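Local coordinates for protein S-adenosylmethionine-dependent methyltransferase (Clostridium acetobutylicum, PDB 1Y8C) that probably transfers methyl groups from S-adenosylmethionine to an acceptor that is not identified, at residues L67-L72 with L88-I93; V164-E169 with I181-R186; D174-M179 with E199-K204; D207-L212 with I238-K243. All coordinates share one frame; numbering follows the deposited sequence.

Interaction 1: residues L67-L72 with L88-I93; sequences LSQEML and LACQDI
The thiol of Cys90 meets the turn that leads into helix 69-81. SG lies 3.1 Å from the carbonyl O of Leu67 and also approaches Gln69, whose amide OE1 is 3.5 Å from the same sulfur. With its sulfur opposite the backbone N (chi1 -164°), Cys90 reaches past its own CB into this turn, while Gln69 bends at chi2 (-90°) and lays CG and CD alongside the sulfur. The other part of the contact is apolar. Leu72, the buried residue here, presses its CD1 methyl against the backbone just before Cys90, 3.6 Å from Cys90 N, and that methyl is also 3.7 Å from Cys90 CB. The second methyl, Leu72 CD2, meets Leu88 CB more loosely at 4.4 Å. Farther along, Leu67 CD1 rests 4.1 Å from Asp92 N. These elements belong to the right-handed beta-alpha-beta crossover of the Rossmann-like methyltransferase core, in which helix 69-81 connects strands 61-65 and 87-89. In relatives, loops at the carboxyl ends of these strands line the adenosyl part of the cofactor pocket, and the turn at 67-68 is consistent with such a role. Outside the first shell, Ser68 occupies the N-cap position of the helix, and its backbone N is held by the Asp66 carboxylate. The first helical turn is closed by the bond from Leu72 N to Ser68 O (3.0 Å), and Leu72 faces the strand. On the partner side, Ala89 pairs through its backbone with Ala64 of strand 61-65, and the Gln91 amide oxygen accepts from Asn97 N.

Interaction 2: residues V164-E169 with I181-R186; sequences VFYYWE and ISFFVR
Phe165 with Phe184 and Tyr167 with Ser182 form the hydrogen-bonded pairs of this antiparallel ladder. Each pair makes two backbone bonds; the shortest, Phe184 N to Phe165 O, is 2.7 Å, and it is also the most bent, at 136°. Between them, CA-H...O contacts fill in, the tightest running from Tyr166 CA to Ser182 O at 3.1 Å. Side chains of Val164, Tyr166, Trp168, Ile181, Phe183 and Val185 share one face. There Ile181 lays CD1 over the five-membered ring of Trp168, 3.8 Å from its centroid, a CH-pi contact almost on the ring normal. The Tyr166 and Phe183 side chains run side by side, their rings meeting obliquely with centroids 5.3 Å apart and planes inclined at 54°, while Val164 CG1 touches the edge of Phe183 at CD2 (4.2 Å). On the other face, Phe165 and Phe184 run alongside each other, CD2 to CD1 at 4.0 Å, and Ser182 OG bonds to Asp195 of strand 191-201. Helix 3-15 covers the first face, where Phe6 meets Phe183 edge-to-face. Strands 164-173 and 176-186, consecutive and antiparallel, form a beta hairpin in the middle of the four-stranded antiparallel sheet.

Interaction 3: residues D174-M179 with E199-K204; sequences DDLVSM and EERAYK
Asp175 O accepts from Ala202 N at 2.8 Å in a nearly straight bond (175°), and the Arg201 side chain passes close to the same oxygen, with CG 3.3 Å away. Two further backbone bonds follow along the ladder, both between Val177 and Glu200: Val177 N donates to Glu200 O at 2.9 Å, and Glu200 N returns one to Val177 O. Leu176 crosses Glu199 at about a right angle. Its CD2 packs 3.4 Å from Glu199 CD, its CD1 sits over Glu200 O at 3.3 Å, and the Glu199 chain, extended beyond CG, carries its carboxylate far enough for Ser178 OG to make a weak bond with OE2. The two strands form a hairpin, 176-186 with 191-201, of the antiparallel sheet added to the Rossmann-like core; Asp174 and Asp175, both with positive phi, form the tight turn from strand 164-173. On the sheet face of Val177 and Glu200, the methyl of Met179 (a selenomethionine) bends back at chi3 (-112°) to lie 3.6 Å from Glu200 CG, while Glu200 OE1 takes a bond from Asn143. Arg201 bends at chi2 and chi3; Tyr203 CE2 lies over one face of the guanidinium, and Arg201 CD over a face of the Tyr203 ring. Ile116 O accepts from Arg201 NE, and Ile115 O from Tyr203 OH, tying the strand end to the loop before helix 118-129.

Interaction 4: residues D207-L212 with I238-K243; sequences DIEKYL and ITYLVK
Tyr240 spans the gap between strand 237-244 and the helix containing Ile208, Glu209 and Leu212. In this Rossmann-like methyltransferase fold, helix 205-214 lies on the seven-stranded mixed sheet, running nearly along the strand (17°) with the short axes 11.8 Å apart, so that large side chains must fill the space. From CB, which points at the helix, the chi1 of -79° sets CG opposite the carbonyl carbon and sends the ring outward. Its first helix neighbour is at CD2, where Leu212 CD1 approaches obliquely at 4.1 Å. Next on the same side of the ring, CE2 has Glu209 OE2 at the ring edge, 3.3 Å away. CZ then meets the CG2 methyl of Ile208 at 3.6 Å, and CE1, across the ring, meets the same methyl at 3.8 Å. That methyl sits over one ring face, toward the hydroxyl end, in a CH-pi contact 4.0 Å from the centroid. At the tip, OH donates to Glu209 OE2 at 2.7 Å. Glu209 gets there by bending at chi2, and its carboxylate plane is turned 51° from the ring, OE2 staying in the ring plane. A long, weak ion pair to Lys222 of strand 217-224 gives OE2 a second partner, which probably steadies its negative charge. Beside Tyr240 in the sheet, Phe140 of strand 136-143 meets its ring with nearly parallel planes. Farther along the strand, Leu212 CD1 also touches Val242, its CG1 lying 3.9 Å away.

How the interactions relate
Interaction 4 is buried, interactions 2 and 3 partly so, and interaction 1 lies at the surface. Interaction 4 joins helix to strand through side chains; interaction 1 brings the turn and first residues of a helix to the end of a strand and the loop after it. Both reach the same mixed sheet, about 24 Å apart between centres. Interactions 2 and 3 are instead ladders of backbone bonds in the antiparallel sheet and share strand 176-186; they touch where Trp168 NE1 packs against Met179 CB (3.9 Å). Interaction 2 is rich in aromatic rings, whereas interaction 3 mixes carboxylates with methyls. Interaction 3 also leads into interaction 4, because Tyr203 packs on Ile208 and Tyr211.

Interaction 1: residues L67-L72 with L88-I93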
# COMPACT_ATOMS: atom_id res chain seq x y z
N LEU A 67 9.39 1.15 6.11
CA LEU A 67 9.85 1.49 7.45
C LEU A 67 10.29 0.27 8.24
O LEU A 67 11.16 0.36 9.10
CB LEU A 67 8.73 2.21 8.20
CG LEU A 67 9.05 2.79 9.58
CD1 LEU A 67 10.08 3.91 9.48
CD2 LEU A 67 7.76 3.31 10.18
N SER A 68 9.69 -0.88 7.95
CA SER A 68 10.02 -2.10 8.67
C SER A 68 11.29 -2.79 8.22
O SER A 68 11.31 -3.45 7.18
CB SER A 68 8.87 -3.09 8.56
OG SER A 68 9.20 -4.31 9.22
N GLN A 69 12.35 -2.66 9.01
CA GLN A 69 13.61 -3.32 8.68
C GLN A 69 13.35 -4.81 8.46
O GLN A 69 13.91 -5.43 7.56
CB GLN A 69 14.63 -3.18 9.81
CG GLN A 69 15.06 -1.77 10.13
CD GLN A 69 16.28 -1.33 9.35
OE1 GLN A 69 16.73 -0.20 9.49
NE2 GLN A 69 16.82 -2.22 8.52
N GLU A 70 12.50 -5.37 9.31
CA GLU A 70 12.20 -6.79 9.24
C GLU A 70 11.67 -7.18 7.87
O GLU A 70 12.11 -8.16 7.26
CB GLU A 70 11.18 -7.15 10.32
CG GLU A 70 11.47 -8.45 11.05
CD GLU A 70 10.58 -8.65 12.26
OE1 GLU A 70 9.34 -8.74 12.06
OE2 GLU A 70 11.10 -8.72 13.39
N MSE A 71 10.73 -6.39 7.37
CA MSE A 71 10.14 -6.65 6.07
C MSE A 71 11.11 -6.43 4.92
O MSE A 71 11.12 -7.19 3.96
CB MSE A 71 8.92 -5.77 5.88
CG MSE A 71 8.00 -5.79 7.06
SE MSE A 71 6.21 -6.04 6.48
CE MSE A 71 6.13 -7.94 6.89
N LEU A 72 11.92 -5.37 5.00
CA LEU A 72 12.87 -5.09 3.93
C LEU A 72 13.75 -6.29 3.70
O LEU A 72 14.01 -6.68 2.56
CB LEU A 72 13.73 -3.88 4.28
CG LEU A 72 13.20 -2.54 3.81
CD1 LEU A 72 14.26 -1.49 4.08
CD2 LEU A 72 12.86 -2.58 2.32
N LEU A 88 17.31 -0.87 -2.03
CA LEU A 88 16.42 -0.79 -0.87
C LEU A 88 16.78 0.36 0.09
O LEU A 88 17.92 0.83 0.13
CB LEU A 88 16.47 -2.13 -0.12
CG LEU A 88 16.20 -3.39 -0.95
CD1 LEU A 88 16.35 -4.62 -0.08
CD2 LEU A 88 14.80 -3.34 -1.55
N ALA A 89 15.80 0.83 0.84
CA ALA A 89 16.04 1.90 1.80
C ALA A 89 14.95 1.94 2.86
O ALA A 89 13.76 1.94 2.55
CB ALA A 89 16.14 3.26 1.09
N CYS A 90 15.37 1.96 4.12
CA CYS A 90 14.45 2.00 5.24
C CYS A 90 14.22 3.46 5.60
O CYS A 90 15.12 4.13 6.10
CB CYS A 90 15.05 1.25 6.44
SG CYS A 90 13.85 0.84 7.73
N GLN A 91 13.01 3.95 5.32
CA GLN A 91 12.67 5.35 5.60
C GLN A 91 11.19 5.52 5.83
O GLN A 91 10.39 4.68 5.42
CB GLN A 91 13.06 6.24 4.43
CG GLN A 91 14.53 6.35 4.19
CD GLN A 91 14.86 7.20 3.00
OE1 GLN A 91 14.02 7.94 2.49
NE2 GLN A 91 16.10 7.11 2.55
N ASP A 92 10.83 6.61 6.48
CA ASP A 92 9.43 6.93 6.73
C ASP A 92 8.91 7.71 5.52
O ASP A 92 9.46 8.75 5.15
CB ASP A 92 9.30 7.78 8.00
CG ASP A 92 7.90 8.34 8.18
OD1 ASP A 92 6.93 7.56 8.17
OD2 ASP A 92 7.77 9.58 8.34
N ILE A 93 7.85 7.19 4.90
CA ILE A 93 7.23 7.82 3.72
C ILE A 93 7.00 9.33 3.86
O ILE A 93 7.10 10.07 2.88
CB ILE A 93 5.85 7.17 3.37
CG1 ILE A 93 5.66 5.86 4.16
CG2 ILE A 93 5.78 6.87 1.89
CD1 ILE A 93 4.27 5.27 4.03

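Interaction 2: residues V164-E169 with I181-R186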
# COMPACT_ATOMS: atom_id res chain seq x y z
N VAL A 164 -4.62 -21.53 11.05
CA VAL A 164 -4.47 -20.16 11.49
C VAL A 164 -5.68 -19.75 12.31
O VAL A 164 -6.82 -19.95 11.90
CB VAL A 164 -4.35 -19.20 10.29
CG1 VAL A 164 -4.27 -17.76 10.79
CG2 VAL A 164 -3.11 -19.53 9.49
N PHE A 165 -5.42 -19.19 13.48
CA PHE A 165 -6.47 -18.73 14.38
C PHE A 165 -6.20 -17.25 14.71
O PHE A 165 -5.06 -16.88 15.00
CB PHE A 165 -6.45 -19.54 15.67
CG PHE A 165 -7.47 -19.10 16.67
CD1 PHE A 165 -8.71 -19.72 16.74
CD2 PHE A 165 -7.23 -17.98 17.47
CE1 PHE A 165 -9.71 -19.23 17.59
CE2 PHE A 165 -8.21 -17.49 18.32
CZ PHE A 165 -9.46 -18.11 18.38
N TYR A 166 -7.24 -16.42 14.68
CA TYR A 166 -7.06 -15.01 14.99
C TYR A 166 -8.29 -14.32 15.57
O TYR A 166 -9.42 -14.66 15.22
CB TYR A 166 -6.55 -14.25 13.75
CG TYR A 166 -7.60 -13.83 12.72
CD1 TYR A 166 -8.58 -12.89 13.04
CD2 TYR A 166 -7.58 -14.35 11.42
CE1 TYR A 166 -9.52 -12.47 12.10
CE2 TYR A 166 -8.52 -13.93 10.46
CZ TYR A 166 -9.49 -12.99 10.81
OH TYR A 166 -10.43 -12.54 9.90
N TYR A 167 -8.06 -13.36 16.46
CA TYR A 167 -9.13 -12.58 17.07
C TYR A 167 -8.83 -11.15 16.67
O TYR A 167 -7.75 -10.62 16.97
CB TYR A 167 -9.12 -12.73 18.58
CG TYR A 167 -10.04 -11.79 19.29
CD1 TYR A 167 -11.35 -11.59 18.84
CD2 TYR A 167 -9.63 -11.10 20.42
CE1 TYR A 167 -12.22 -10.73 19.51
CE2 TYR A 167 -10.49 -10.24 21.09
CZ TYR A 167 -11.79 -10.06 20.63
OH TYR A 167 -12.64 -9.20 21.30
N TRP A 168 -9.78 -10.52 16.00
CA TRP A 168 -9.60 -9.15 15.51
C TRP A 168 -10.62 -8.20 16.13
O TRP A 168 -11.81 -8.37 15.95
CB TRP A 168 -9.71 -9.19 13.97
CG TRP A 168 -9.71 -7.87 13.26
CD1 TRP A 168 -9.57 -6.63 13.81
CD2 TRP A 168 -9.89 -7.66 11.85
NE1 TRP A 168 -9.65 -5.67 12.85
CE2 TRP A 168 -9.84 -6.27 11.64
CE3 TRP A 168 -10.07 -8.51 10.75
CZ2 TRP A 168 -9.99 -5.70 10.35
CZ3 TRP A 168 -10.22 -7.94 9.48
CH2 TRP A 168 -10.17 -6.55 9.29
N GLU A 169 -10.14 -7.20 16.87
CA GLU A 169 -11.04 -6.24 17.48
C GLU A 169 -10.86 -4.85 16.85
O GLU A 169 -9.75 -4.34 16.75
CB GLU A 169 -10.79 -6.14 18.99
CG GLU A 169 -12.05 -5.92 19.81
CD GLU A 169 -11.82 -5.12 21.08
OE1 GLU A 169 -10.92 -5.49 21.87
OE2 GLU A 169 -12.54 -4.12 21.29
N ILE A 181 -5.09 -7.10 16.53
CA ILE A 181 -5.24 -8.46 16.05
C ILE A 181 -4.20 -9.42 16.57
O ILE A 181 -3.01 -9.21 16.40
CB ILE A 181 -5.17 -8.53 14.52
CG1 ILE A 181 -6.08 -7.47 13.88
CG2 ILE A 181 -5.57 -9.91 14.07
CD1 ILE A 181 -6.06 -7.49 12.36
N SER A 182 -4.68 -10.50 17.18
CA SER A 182 -3.83 -11.55 17.71
C SER A 182 -3.94 -12.77 16.81
O SER A 182 -5.03 -13.35 16.64
CB SER A 182 -4.27 -11.93 19.12
OG SER A 182 -4.07 -10.86 20.04
N PHE A 183 -2.82 -13.15 16.21
CA PHE A 183 -2.75 -14.30 15.34
C PHE A 183 -2.08 -15.44 16.06
O PHE A 183 -1.26 -15.23 16.94
CB PHE A 183 -1.92 -14.03 14.08
CG PHE A 183 -2.63 -13.24 13.04
CD1 PHE A 183 -2.51 -11.85 12.99
CD2 PHE A 183 -3.45 -13.89 12.12
CE1 PHE A 183 -3.21 -11.12 12.04
CE2 PHE A 183 -4.15 -13.17 11.17
CZ PHE A 183 -4.03 -11.77 11.13
N PHE A 184 -2.46 -16.65 15.68
CA PHE A 184 -1.87 -17.86 16.23
C PHE A 184 -1.72 -18.72 14.99
O PHE A 184 -2.71 -19.13 14.40
CB PHE A 184 -2.81 -18.52 17.22
CG PHE A 184 -2.72 -17.96 18.60
CD1 PHE A 184 -3.67 -17.05 19.06
CD2 PHE A 184 -1.67 -18.31 19.44
CE1 PHE A 184 -3.57 -16.51 20.34
CE2 PHE A 184 -1.55 -17.78 20.72
CZ PHE A 184 -2.50 -16.88 21.17
N VAL A 185 -0.48 -18.96 14.59
CA VAL A 185 -0.24 -19.76 13.40
C VAL A 185 0.31 -21.13 13.76
O VAL A 185 1.17 -21.25 14.64
CB VAL A 185 0.76 -19.07 12.46
CG1 VAL A 185 0.92 -19.90 11.19
CG2 VAL A 185 0.26 -17.67 12.12
N ARG A 186 -0.19 -22.15 13.08
CA ARG A 186 0.25 -23.53 13.32
C ARG A 186 1.71 -23.71 12.90
O ARG A 186 2.14 -23.19 11.87
CB ARG A 186 -0.62 -24.50 12.52
CG ARG A 186 -1.52 -25.40 13.35
CD ARG A 186 -0.71 -26.46 14.09
NE ARG A 186 0.02 -27.34 13.18
CZ ARG A 186 -0.54 -28.10 12.24
NH1 ARG A 186 -1.86 -28.10 12.07
NH2 ARG A 186 0.22 -28.87 11.47

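Interaction 3: residues D174-M179 with E199-K204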
# COMPACT_ATOMS: atom_id res chain seq x y z
N ASP A 174 -13.68 9.08 16.10
CA ASP A 174 -13.18 10.33 15.54
C ASP A 174 -12.35 10.08 14.28
O ASP A 174 -11.15 10.38 14.24
CB ASP A 174 -12.36 11.05 16.62
CG ASP A 174 -11.86 12.42 16.18
OD1 ASP A 174 -12.65 13.20 15.60
OD2 ASP A 174 -10.67 12.72 16.45
N ASP A 175 -12.99 9.51 13.27
CA ASP A 175 -12.34 9.22 12.01
C ASP A 175 -11.08 8.35 12.06
O ASP A 175 -10.38 8.21 11.06
CB ASP A 175 -12.01 10.52 11.29
CG ASP A 175 -13.21 11.39 11.10
OD1 ASP A 175 -14.26 10.85 10.69
OD2 ASP A 175 -13.11 12.61 11.37
N LEU A 176 -10.80 7.76 13.22
CA LEU A 176 -9.63 6.91 13.35
C LEU A 176 -10.05 5.51 13.75
O LEU A 176 -10.83 5.33 14.68
CB LEU A 176 -8.68 7.48 14.41
CG LEU A 176 -7.33 6.77 14.55
CD1 LEU A 176 -6.55 6.92 13.24
CD2 LEU A 176 -6.52 7.39 15.68
N VAL A 177 -9.54 4.52 13.03
CA VAL A 177 -9.85 3.13 13.33
C VAL A 177 -8.65 2.46 13.96
O VAL A 177 -7.55 2.50 13.41
CB VAL A 177 -10.19 2.35 12.05
CG1 VAL A 177 -10.43 0.88 12.38
CG2 VAL A 177 -11.42 2.94 11.40
N SER A 178 -8.84 1.84 15.11
CA SER A 178 -7.74 1.15 15.76
C SER A 178 -8.01 -0.35 15.68
O SER A 178 -9.05 -0.83 16.13
CB SER A 178 -7.63 1.61 17.21
OG SER A 178 -7.72 3.02 17.26
N MSE A 179 -7.08 -1.07 15.08
CA MSE A 179 -7.23 -2.50 14.91
C MSE A 179 -6.26 -3.26 15.79
O MSE A 179 -5.06 -3.02 15.76
CB MSE A 179 -6.98 -2.87 13.45
CG MSE A 179 -7.69 -1.98 12.45
SE MSE A 179 -7.20 -2.44 10.62
CE MSE A 179 -6.23 -0.84 10.14
N GLU A 199 -3.21 1.50 13.14
CA GLU A 199 -4.15 2.59 13.23
C GLU A 199 -4.25 3.23 11.85
O GLU A 199 -3.24 3.60 11.26
CB GLU A 199 -3.62 3.59 14.24
CG GLU A 199 -4.65 4.47 14.89
CD GLU A 199 -4.11 5.05 16.18
OE1 GLU A 199 -3.06 5.74 16.13
OE2 GLU A 199 -4.72 4.82 17.25
N GLU A 200 -5.47 3.34 11.33
CA GLU A 200 -5.69 3.95 10.01
C GLU A 200 -6.72 5.09 10.11
O GLU A 200 -7.70 4.99 10.85
CB GLU A 200 -6.19 2.89 8.99
CG GLU A 200 -5.07 2.04 8.35
CD GLU A 200 -5.55 1.16 7.18
OE1 GLU A 200 -6.51 1.55 6.46
OE2 GLU A 200 -4.94 0.08 6.96
N ARG A 201 -6.49 6.17 9.38
CA ARG A 201 -7.43 7.27 9.41
C ARG A 201 -8.38 7.16 8.25
O ARG A 201 -7.99 6.77 7.14
CB ARG A 201 -6.74 8.64 9.35
CG ARG A 201 -7.58 9.70 10.03
CD ARG A 201 -7.63 11.02 9.30
NE ARG A 201 -6.68 11.99 9.84
CZ ARG A 201 -6.89 13.30 9.87
NH1 ARG A 201 -8.03 13.80 9.40
NH2 ARG A 201 -5.97 14.12 10.36
N ALA A 202 -9.64 7.50 8.49
CA ALA A 202 -10.63 7.43 7.44
C ALA A 202 -10.72 8.78 6.74
O ALA A 202 -11.39 9.69 7.21
CB ALA A 202 -11.98 7.03 8.02
N TYR A 203 -10.03 8.89 5.61
CA TYR A 203 -10.01 10.12 4.83
C TYR A 203 -11.13 10.15 3.79
O TYR A 203 -11.40 9.14 3.13
CB TYR A 203 -8.67 10.27 4.11
CG TYR A 203 -7.51 10.64 4.99
CD1 TYR A 203 -6.42 9.77 5.16
CD2 TYR A 203 -7.47 11.88 5.64
CE1 TYR A 203 -5.33 10.13 5.95
CE2 TYR A 203 -6.38 12.25 6.42
CZ TYR A 203 -5.32 11.38 6.57
OH TYR A 203 -4.24 11.75 7.35
N LYS A 204 -11.76 11.30 3.63
CA LYS A 204 -12.82 11.46 2.65
C LYS A 204 -12.20 11.85 1.32
O LYS A 204 -11.22 12.59 1.29
CB LYS A 204 -13.82 12.53 3.10
CG LYS A 204 -14.59 12.14 4.35
CD LYS A 204 -15.70 13.13 4.64
CE LYS A 204 -16.59 12.64 5.77
NZ LYS A 204 -17.71 13.59 6.02

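Interaction 4: residues D207-L212 with I238-K243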
# COMPACT_ATOMS: atom_id res chain seq x y z
N ASP A 207 -11.25 15.28 1.00
CA ASP A 207 -10.04 15.65 1.73
C ASP A 207 -8.79 15.22 0.98
O ASP A 207 -7.79 15.93 0.96
CB ASP A 207 -10.03 15.00 3.11
CG ASP A 207 -11.15 15.49 4.00
OD1 ASP A 207 -11.51 14.73 4.94
OD2 ASP A 207 -11.65 16.61 3.76
N ILE A 208 -8.84 14.03 0.40
CA ILE A 208 -7.69 13.53 -0.33
C ILE A 208 -7.45 14.41 -1.55
O ILE A 208 -6.32 14.81 -1.82
CB ILE A 208 -7.93 12.08 -0.80
CG1 ILE A 208 -7.95 11.14 0.40
CG2 ILE A 208 -6.85 11.68 -1.80
CD1 ILE A 208 -6.61 11.00 1.11
N GLU A 209 -8.51 14.69 -2.28
CA GLU A 209 -8.42 15.52 -3.47
C GLU A 209 -7.80 16.86 -3.13
O GLU A 209 -6.94 17.36 -3.86
CB GLU A 209 -9.81 15.69 -4.09
CG GLU A 209 -10.07 14.71 -5.24
CD GLU A 209 -11.22 13.73 -5.01
OE1 GLU A 209 -12.39 14.18 -4.97
OE2 GLU A 209 -10.95 12.51 -4.87
N LYS A 210 -8.21 17.45 -2.00
CA LYS A 210 -7.66 18.73 -1.57
C LYS A 210 -6.17 18.59 -1.24
O LYS A 210 -5.35 19.35 -1.75
CB LYS A 210 -8.43 19.26 -0.36
CG LYS A 210 -8.11 20.72 -0.02
CD LYS A 210 -8.97 21.28 1.14
CE LYS A 210 -8.50 20.78 2.51
NZ LYS A 210 -7.16 21.31 2.91
N TYR A 211 -5.83 17.62 -0.40
CA TYR A 211 -4.44 17.38 -0.02
C TYR A 211 -3.56 17.06 -1.22
O TYR A 211 -2.38 17.37 -1.22
CB TYR A 211 -4.37 16.23 0.99
CG TYR A 211 -5.11 16.50 2.28
CD1 TYR A 211 -5.46 15.46 3.15
CD2 TYR A 211 -5.46 17.81 2.65
CE1 TYR A 211 -6.13 15.71 4.34
CE2 TYR A 211 -6.13 18.06 3.85
CZ TYR A 211 -6.47 17.01 4.69
OH TYR A 211 -7.10 17.28 5.89
N LEU A 212 -4.14 16.44 -2.24
CA LEU A 212 -3.37 16.12 -3.43
C LEU A 212 -2.98 17.42 -4.12
O LEU A 212 -1.80 17.64 -4.39
CB LEU A 212 -4.19 15.28 -4.40
CG LEU A 212 -4.17 13.77 -4.20
CD1 LEU A 212 -5.05 13.12 -5.25
CD2 LEU A 212 -2.75 13.25 -4.30
N ILE A 238 -10.24 2.60 -2.87
CA ILE A 238 -10.10 3.54 -3.96
C ILE A 238 -8.69 3.63 -4.50
O ILE A 238 -7.73 3.84 -3.75
CB ILE A 238 -10.59 4.93 -3.52
CG1 ILE A 238 -12.07 4.86 -3.15
CG2 ILE A 238 -10.31 5.94 -4.62
CD1 ILE A 238 -12.67 6.11 -2.52
N THR A 239 -8.54 3.47 -5.81
CA THR A 239 -7.22 3.58 -6.41
C THR A 239 -7.07 4.88 -7.17
O THR A 239 -7.78 5.12 -8.14
CB THR A 239 -6.92 2.42 -7.36
OG1 THR A 239 -6.86 1.19 -6.62
CG2 THR A 239 -5.59 2.66 -8.06
N TYR A 240 -6.16 5.73 -6.71
CA TYR A 240 -5.90 7.01 -7.35
C TYR A 240 -4.72 6.90 -8.31
O TYR A 240 -3.75 6.17 -8.07
CB TYR A 240 -5.57 8.09 -6.33
CG TYR A 240 -6.75 8.69 -5.61
CD1 TYR A 240 -7.22 8.14 -4.41
CD2 TYR A 240 -7.38 9.83 -6.09
CE1 TYR A 240 -8.27 8.71 -3.71
CE2 TYR A 240 -8.44 10.42 -5.41
CZ TYR A 240 -8.88 9.85 -4.21
OH TYR A 240 -9.91 10.45 -3.53
N LEU A 241 -4.81 7.67 -9.39
CA LEU A 241 -3.76 7.73 -10.39
C LEU A 241 -3.49 9.21 -10.64
O LEU A 241 -4.34 9.91 -11.17
CB LEU A 241 -4.23 7.06 -11.66
CG LEU A 241 -3.07 6.39 -12.38
CD1 LEU A 241 -3.48 4.96 -12.74
CD2 LEU A 241 -2.66 7.20 -13.60
N VAL A 242 -2.31 9.68 -10.24
CA VAL A 242 -1.97 11.09 -10.40
C VAL A 242 -0.62 11.32 -11.08
O VAL A 242 0.17 10.39 -11.28
CB VAL A 242 -1.97 11.80 -9.03
CG1 VAL A 242 -3.17 11.34 -8.21
CG2 VAL A 242 -0.67 11.53 -8.29
N LYS A 243 -0.38 12.58 -11.43
CA LYS A 243 0.87 13.00 -12.07
C LYS A 243 1.21 14.43 -11.66
O LYS A 243 0.40 15.11 -11.03
CB LYS A 243 0.76 12.93 -13.60
CG LYS A 243 -0.31 13.83 -14.20
CD LYS A 243 0.03 14.21 -15.64
CE LYS A 243 0.27 12.98 -16.53
NZ LYS A 243 1.69 12.51 -16.57